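Local coordinates for protein phytochromobilin synthase (Solanum lycopersicum, PDB 6KME) that binds biliverdin IX alpha and probably reduces it, with electrons from ferredoxin, to phytochromobilin, the chromophore of phytochrome, at residues Cys114-Thr119 / Thr233-Lys238; Leu98-Phe103 / Ser196-Tyr201. The protein carries 1 engineered substitution. All blocks are in the same frame, centred on the assembly; numbering follows the deposited sequence.

Contact 1 (Cys114-Thr119 / Thr233-Lys238). With BLA (biliverdine IX alpha), chain B.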
loop_
_atom_site.group_PDB
_atom_site.type_symbol
_atom_site.label_atom_id
_atom_site.label_comp_id
_atom_site.label_asym_id
_atom_site.label_seq_id
_atom_site.Cartn_x
_atom_site.Cartn_y
_atom_site.Cartn_z
ATOM N N CYS A 114 -1.243 3.795 1.659
ATOM C CA CYS A 114 -1.284 2.756 0.634
ATOM C C CYS A 114 -2.492 2.980 -0.272
ATOM O O CYS A 114 -3.633 2.962 0.201
ATOM C CB CYS A 114 -1.336 1.378 1.301
ATOM S SG CYS A 114 -1.652 -0.025 0.200
ATOM N N ALA A 115 -2.249 3.198 -1.567
ATOM C CA ALA A 115 -3.318 3.283 -2.566
ATOM C C ALA A 115 -2.919 2.421 -3.754
ATOM O O ALA A 115 -1.926 2.712 -4.434
ATOM C CB ALA A 115 -3.577 4.722 -3.006
ATOM N N ASN A 116 -3.683 1.354 -3.992
ATOM C CA ASN A 116 -3.422 0.397 -5.069
ATOM C C ASN A 116 -4.715 0.230 -5.865
ATOM O O ASN A 116 -5.631 -0.492 -5.448
ATOM C CB ASN A 116 -2.927 -0.936 -4.520
ATOM C CG ASN A 116 -1.468 -0.893 -4.132
ATOM O OD1 ASN A 116 -1.118 -0.413 -3.056
ATOM N ND2 ASN A 116 -0.608 -1.375 -5.012
ATOM N N PHE A 117 -4.795 0.907 -7.008
ATOM C CA PHE A 117 -6.003 0.923 -7.827
ATOM C C PHE A 117 -5.725 0.191 -9.130
ATOM O O PHE A 117 -4.855 0.611 -9.901
ATOM C CB PHE A 117 -6.442 2.351 -8.136
ATOM C CG PHE A 117 -6.687 3.217 -6.924
ATOM C CD1 PHE A 117 -6.790 2.677 -5.646
ATOM C CD2 PHE A 117 -6.845 4.580 -7.083
ATOM C CE1 PHE A 117 -7.023 3.492 -4.544
ATOM C CE2 PHE A 117 -7.084 5.407 -5.978
ATOM C CZ PHE A 117 -7.176 4.851 -4.714
ATOM N N PHE A 118 -6.462 -0.883 -9.392
ATOM C CA PHE A 118 -6.344 -1.584 -10.664
ATOM C C PHE A 118 -7.657 -1.461 -11.433
ATOM O O PHE A 118 -8.679 -2.040 -11.036
ATOM C CB PHE A 118 -5.957 -3.048 -10.479
ATOM C CG PHE A 118 -5.879 -3.787 -11.777
ATOM C CD1 PHE A 118 -4.796 -3.598 -12.633
ATOM C CD2 PHE A 118 -6.911 -4.614 -12.181
ATOM C CE1 PHE A 118 -4.738 -4.261 -13.860
ATOM C CE2 PHE A 118 -6.856 -5.278 -13.399
ATOM C CZ PHE A 118 -5.763 -5.101 -14.236
ATOM N N THR A 119 -7.613 -0.750 -12.558
ATOM C CA THR A 119 -8.803 -0.408 -13.321
ATOM C C THR A 119 -8.686 -0.899 -14.759
ATOM O O THR A 119 -7.617 -0.826 -15.372
ATOM C CB THR A 119 -9.029 1.115 -13.274
ATOM O OG1 THR A 119 -9.254 1.509 -11.908
ATOM C CG2 THR A 119 -10.210 1.526 -14.123
ATOM N N THR A 233 8.894 -6.866 2.757
ATOM C CA THR A 233 9.244 -8.211 2.327
ATOM C C THR A 233 8.002 -8.974 1.885
ATOM O O THR A 233 8.012 -9.640 0.839
ATOM C CB THR A 233 9.959 -8.948 3.454
ATOM O OG1 THR A 233 11.212 -8.306 3.731
ATOM C CG2 THR A 233 10.206 -10.395 3.059
ATOM N N TRP A 234 6.920 -8.878 2.664
ATOM C CA TRP A 234 5.664 -9.515 2.266
ATOM C C TRP A 234 5.208 -9.017 0.902
ATOM O O TRP A 234 4.965 -9.814 -0.017
ATOM C CB TRP A 234 4.574 -9.259 3.311
ATOM C CG TRP A 234 3.215 -9.616 2.783
ATOM C CD1 TRP A 234 2.272 -8.758 2.276
ATOM C CD2 TRP A 234 2.666 -10.940 2.650
ATOM N NE1 TRP A 234 1.165 -9.468 1.854
ATOM C CE2 TRP A 234 1.379 -10.805 2.079
ATOM C CE3 TRP A 234 3.128 -12.220 2.985
ATOM C CZ2 TRP A 234 0.553 -11.909 1.816
ATOM C CZ3 TRP A 234 2.298 -13.321 2.728
ATOM C CH2 TRP A 234 1.030 -13.152 2.149
ATOM N N ARG A 235 5.105 -7.693 0.744
ATOM C CA ARG A 235 4.560 -7.135 -0.488
ATOM C C ARG A 235 5.473 -7.390 -1.675
ATOM O O ARG A 235 4.991 -7.681 -2.778
ATOM C CB ARG A 235 4.285 -5.634 -0.310
ATOM C CG ARG A 235 3.140 -5.344 0.668
ATOM C CD ARG A 235 2.602 -3.915 0.534
ATOM N NE ARG A 235 1.952 -3.723 -0.761
ATOM C CZ ARG A 235 1.582 -2.542 -1.241
ATOM N NH1 ARG A 235 1.783 -1.435 -0.522
ATOM N NH2 ARG A 235 1.012 -2.466 -2.434
ATOM N N SER A 236 6.793 -7.318 -1.489
ATOM C CA SER A 236 7.639 -7.547 -2.653
ATOM C C SER A 236 7.557 -8.994 -3.126
ATOM O O SER A 236 7.800 -9.259 -4.307
ATOM C CB SER A 236 9.090 -7.137 -2.374
ATOM O OG SER A 236 9.710 -8.041 -1.497
ATOM N N GLU A 237 7.172 -9.926 -2.254
ATOM C CA GLU A 237 7.013 -11.324 -2.654
ATOM C C GLU A 237 5.618 -11.642 -3.203
ATOM O O GLU A 237 5.502 -12.414 -4.160
ATOM C CB GLU A 237 7.324 -12.250 -1.469
ATOM C CG GLU A 237 7.331 -13.756 -1.810
ATOM C CD GLU A 237 8.574 -14.196 -2.589
ATOM O OE1 GLU A 237 9.666 -13.642 -2.352
ATOM O OE2 GLU A 237 8.455 -15.102 -3.441
ATOM N N LYS A 238 4.554 -11.063 -2.633
ATOM C CA LYS A 238 3.196 -11.572 -2.839
ATOM C C LYS A 238 2.156 -10.561 -3.331
ATOM O O LYS A 238 0.990 -10.953 -3.492
ATOM C CB LYS A 238 2.669 -12.199 -1.531
ATOM C CG LYS A 238 3.372 -13.506 -1.106
ATOM C CD LYS A 238 3.267 -14.565 -2.201
ATOM C CE LYS A 238 3.807 -15.929 -1.775
ATOM N NZ LYS A 238 3.869 -16.870 -2.945
HETATM C CHA BLA B . -6.251 -8.023 -6.878
HETATM N NA BLA B . -5.020 -6.648 -5.057
HETATM C C1A BLA B . -5.931 -7.645 -5.441
HETATM C C2A BLA B . -6.474 -8.236 -4.217
HETATM C C3A BLA B . -5.842 -7.551 -3.088
HETATM C C4A BLA B . -4.944 -6.573 -3.635
HETATM C CMA BLA B . -6.058 -7.758 -1.587
HETATM C CAA BLA B . -7.502 -9.403 -4.236
HETATM C CBA BLA B . -6.772 -10.699 -4.465
HETATM C CGA BLA B . -6.326 -11.335 -3.097
HETATM O O1A BLA B . -7.251 -11.437 -2.346
HETATM O O2A BLA B . -5.162 -11.605 -3.059
HETATM C CHB BLA B . -4.056 -5.565 -2.895
HETATM N NB BLA B . -3.145 -6.822 -1.025
HETATM C C1B BLA B . -3.150 -5.669 -1.844
HETATM C C2B BLA B . -2.348 -4.628 -0.952
HETATM C C3B BLA B . -1.743 -5.283 0.114
HETATM C C4B BLA B . -2.212 -6.738 0.053
HETATM C CMB BLA B . -2.125 -3.214 -1.459
HETATM O OB BLA B . -1.898 -7.720 0.706
HETATM C CAB BLA B . -0.855 -4.987 1.297
HETATM C CBB BLA B . -0.230 -5.680 2.278
HETATM N NC BLA B . -2.725 -4.362 -8.386
HETATM C C1C BLA B . -1.866 -3.327 -7.950
HETATM C C2C BLA B . -1.007 -2.965 -9.170
HETATM C C3C BLA B . -1.411 -3.789 -10.221
HETATM C C4C BLA B . -2.545 -4.724 -9.735
HETATM C CMC BLA B . 0.050 -1.863 -9.023
HETATM O OC BLA B . -1.968 -2.959 -6.791
HETATM C CAC BLA B . -0.846 -3.785 -11.597
HETATM C CBC BLA B . 0.390 -3.552 -12.092
HETATM C CHD BLA B . -3.313 -5.722 -10.272
HETATM N ND BLA B . -4.643 -6.650 -8.251
HETATM C C1D BLA B . -4.299 -6.614 -9.539
HETATM C C2D BLA B . -5.044 -7.643 -10.369
HETATM C C3D BLA B . -5.885 -8.317 -9.502
HETATM C C4D BLA B . -5.660 -7.704 -8.089
HETATM C CMD BLA B . -4.783 -7.764 -11.859
HETATM C CAD BLA B . -6.890 -9.458 -9.707
HETATM C CBD BLA B . -6.241 -10.800 -9.987
HETATM C CGD BLA B . -5.474 -11.448 -8.752
HETATM O O1D BLA B . -4.351 -11.802 -9.065
HETATM O O2D BLA B . -6.134 -11.483 -7.721
HETATM O O HOH W 1 1.074 0.855 -2.288
#
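Arg235 reaches from helix 218-238 to Asn116 and Cys114 on strand 112-119, bridging 11.5 Å between the CA atoms of Cys114 and Arg235. Its chain bends at the third torsion (chi3 66°), and NH2 gives a hydrogen bond of 3.0 Å to Asn116 OD1. The bond is not straight (138° at the hydrogen): the donor stands above the carbonyl plane of an amide turned 69° from the guanidinium. A water doubles the link, donating to Asn116 OD1 at 2.6 Å and accepting from Arg235 NH1. With OD1 gripped twice and ND2 donating to biliverdin OC at 2.7 Å, the Asn116 amide is probably held in one orientation. Biliverdin methyl CMB lies over one guanidinium face, 3.4 Å from Arg235 NH2. Cys114 SG touches the same methyl and packs 3.8 Å from Arg235 NH1. Arg235 is held by a salt bridge to Asp239 and a hydrogen bond from NH1 to Tyr231 OH. A leucine in its place would probably cost OD1 one of two donors and the water its NH1 donor, leave Asp239 without this counter-charge and free the amide to turn. The chemistry suggests that a buried arginine beside one bilin ring orients the amide binding another ring's carbonyl.

Contact 2 (Leu98-Phe103 / Ser196-Tyr201)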
loop_
_atom_site.group_PDB
_atom_site.type_symbol
_atom_site.label_atom_id
_atom_site.label_comp_id
_atom_site.label_asym_id
_atom_site.label_seq_id
_atom_site.Cartn_x
_atom_site.Cartn_y
_atom_site.Cartn_z
ATOM N N LEU A 98 -2.743 2.667 -10.500
ATOM C CA LEU A 98 -2.034 3.529 -9.564
ATOM C C LEU A 98 -1.509 2.683 -8.410
ATOM O O LEU A 98 -2.271 1.941 -7.782
ATOM C CB LEU A 98 -2.941 4.653 -9.024
ATOM C CG LEU A 98 -2.271 5.575 -7.979
ATOM C CD1 LEU A 98 -1.172 6.415 -8.626
ATOM C CD2 LEU A 98 -3.296 6.483 -7.276
ATOM N N ASP A 99 -0.208 2.784 -8.143
ATOM C CA ASP A 99 0.395 2.326 -6.891
ATOM C C ASP A 99 1.111 3.526 -6.292
ATOM O O ASP A 99 2.157 3.943 -6.800
ATOM C CB ASP A 99 1.370 1.162 -7.098
ATOM C CG ASP A 99 1.921 0.590 -5.759
ATOM O OD1 ASP A 99 1.946 1.324 -4.745
ATOM O OD2 ASP A 99 2.318 -0.600 -5.723
ATOM N N PHE A 100 0.553 4.052 -5.205
ATOM C CA PHE A 100 1.033 5.241 -4.516
ATOM C C PHE A 100 1.204 4.877 -3.047
ATOM O O PHE A 100 0.264 4.369 -2.428
ATOM C CB PHE A 100 0.021 6.385 -4.702
ATOM C CG PHE A 100 0.444 7.683 -4.095
ATOM C CD1 PHE A 100 0.185 7.956 -2.760
ATOM C CD2 PHE A 100 1.095 8.639 -4.864
ATOM C CE1 PHE A 100 0.583 9.173 -2.198
ATOM C CE2 PHE A 100 1.506 9.839 -4.306
ATOM C CZ PHE A 100 1.245 10.103 -2.975
ATOM N N ALA A 101 2.400 5.099 -2.495
ATOM C CA ALA A 101 2.672 4.750 -1.105
ATOM C C ALA A 101 3.594 5.778 -0.461
ATOM O O ALA A 101 4.442 6.388 -1.120
ATOM C CB ALA A 101 3.322 3.360 -0.972
ATOM N N ALA A 102 3.422 5.949 0.849
ATOM C CA ALA A 102 4.302 6.768 1.674
ATOM C C ALA A 102 4.877 5.883 2.769
ATOM O O ALA A 102 4.126 5.325 3.582
ATOM C CB ALA A 102 3.553 7.959 2.266
ATOM N N PHE A 103 6.203 5.731 2.763
ATOM C CA PHE A 103 6.925 4.953 3.758
ATOM C C PHE A 103 7.610 5.901 4.729
ATOM O O PHE A 103 8.437 6.726 4.291
ATOM C CB PHE A 103 7.968 4.061 3.094
ATOM C CG PHE A 103 7.395 3.049 2.111
ATOM C CD1 PHE A 103 6.257 2.322 2.415
ATOM C CD2 PHE A 103 8.022 2.822 0.889
ATOM C CE1 PHE A 103 5.744 1.391 1.511
ATOM C CE2 PHE A 103 7.520 1.894 -0.020
ATOM C CZ PHE A 103 6.379 1.179 0.289
ATOM N N SER A 196 -12.710 11.115 -4.083
ATOM C CA SER A 196 -12.966 11.774 -2.801
ATOM C C SER A 196 -12.357 10.990 -1.642
ATOM O O SER A 196 -11.835 11.582 -0.690
ATOM C CB SER A 196 -14.470 11.947 -2.586
ATOM O OG SER A 196 -15.032 12.810 -3.560
ATOM N N ALA A 197 -12.417 9.654 -1.710
ATOM C CA ALA A 197 -11.853 8.802 -0.664
ATOM C C ALA A 197 -10.333 8.923 -0.603
ATOM O O ALA A 197 -9.759 9.043 0.485
ATOM C CB ALA A 197 -12.261 7.339 -0.893
ATOM N N PHE A 198 -9.663 8.842 -1.758
ATOM C CA PHE A 198 -8.210 9.010 -1.794
ATOM C C PHE A 198 -7.806 10.320 -1.133
ATOM O O PHE A 198 -6.881 10.355 -0.313
ATOM C CB PHE A 198 -7.699 8.961 -3.241
ATOM C CG PHE A 198 -6.211 9.186 -3.376
ATOM C CD1 PHE A 198 -5.690 10.474 -3.443
ATOM C CD2 PHE A 198 -5.335 8.105 -3.446
ATOM C CE1 PHE A 198 -4.315 10.692 -3.566
ATOM C CE2 PHE A 198 -3.962 8.302 -3.570
ATOM C CZ PHE A 198 -3.449 9.603 -3.633
ATOM N N LYS A 199 -8.493 11.410 -1.481
ATOM C CA LYS A 199 -8.126 12.726 -0.959
ATOM C C LYS A 199 -8.380 12.823 0.546
ATOM O O LYS A 199 -7.523 13.309 1.301
ATOM C CB LYS A 199 -8.893 13.811 -1.716
ATOM C CG LYS A 199 -8.509 13.911 -3.190
ATOM C CD LYS A 199 -9.404 14.889 -3.922
ATOM C CE LYS A 199 -9.177 14.844 -5.421
ATOM N NZ LYS A 199 -9.988 15.898 -6.089
ATOM N N ASP A 200 -9.550 12.352 0.998
ATOM C CA ASP A 200 -9.867 12.336 2.424
ATOM C C ASP A 200 -8.878 11.489 3.219
ATOM O O ASP A 200 -8.421 11.903 4.295
ATOM C CB ASP A 200 -11.289 11.812 2.629
ATOM C CG ASP A 200 -12.336 12.878 2.384
ATOM O OD1 ASP A 200 -11.937 14.047 2.190
ATOM O OD2 ASP A 200 -13.546 12.558 2.389
ATOM N N TYR A 201 -8.555 10.295 2.717
ATOM C CA TYR A 201 -7.616 9.406 3.401
ATOM C C TYR A 201 -6.205 9.989 3.393
ATOM O O TYR A 201 -5.483 9.901 4.397
ATOM C CB TYR A 201 -7.629 8.007 2.753
ATOM C CG TYR A 201 -8.681 7.054 3.331
ATOM C CD1 TYR A 201 -10.023 7.430 3.407
ATOM C CD2 TYR A 201 -8.330 5.790 3.800
ATOM C CE1 TYR A 201 -10.996 6.570 3.945
ATOM C CE2 TYR A 201 -9.306 4.911 4.341
ATOM C CZ TYR A 201 -10.628 5.320 4.414
ATOM O OH TYR A 201 -11.592 4.481 4.941
#
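Phe198 of helix 188-211 points the rim of its ring at the flat of Phe100 on strand 96-104, a T-shaped aromatic pair with centroids 5.7 Å apart and planes at 71°. The touching atom is CZ, which stands over one face of Phe100, toward its rim, 4.1 Å from CD1. Both phenylalanines carry CG anti to the backbone N (chi1 178° in Phe198, -177° in Phe100), extending each ring away from its own backbone into the space between helix and sheet, where the two side chains cross at about a right angle. This is the helix-on-sheet layer of the alpha/beta/alpha sandwich of ferredoxin-dependent bilin reductases: strand 96-104 is the middle one of a seven-stranded antiparallel sheet, and the helix lies against the side turned away from biliverdin. Two residues back along the strand, Leu98 points the same way. With CG of Leu98 likewise anti to its N, the CD2 branch is the one that slants in to the ring, 4.2 Å from Phe198 CE2, the ring atom bonded to the CZ that meets Phe100. Helix 34-47 fills in beside them, with Ile37 against Leu98, Ala40 against Phe100 and Leu36 against Phe198.

How the contacts relate
Contacts 1 and 2 lie back to back on the same antiparallel sheet, their centres about 13 Å apart. Their strands, 96-104 and 112-119, are successive in the chain and adjacent in the sheet, joined by probable backbone hydrogen bonds from Phe117 N to Leu98 O and from Ala115 N to Phe100 O. Helices 188-211 and 218-238, also successive, take opposite faces; along the chain the segments come strand, strand, helix, helix, so the two contacts interleave. Phe198 of contact 2 also packs on Ala115, with Phe198 CE2 3.6 Å from Ala115 CB, and on Phe117. One face of the strand pair is thus apolar core, while the other serves the bilin pocket.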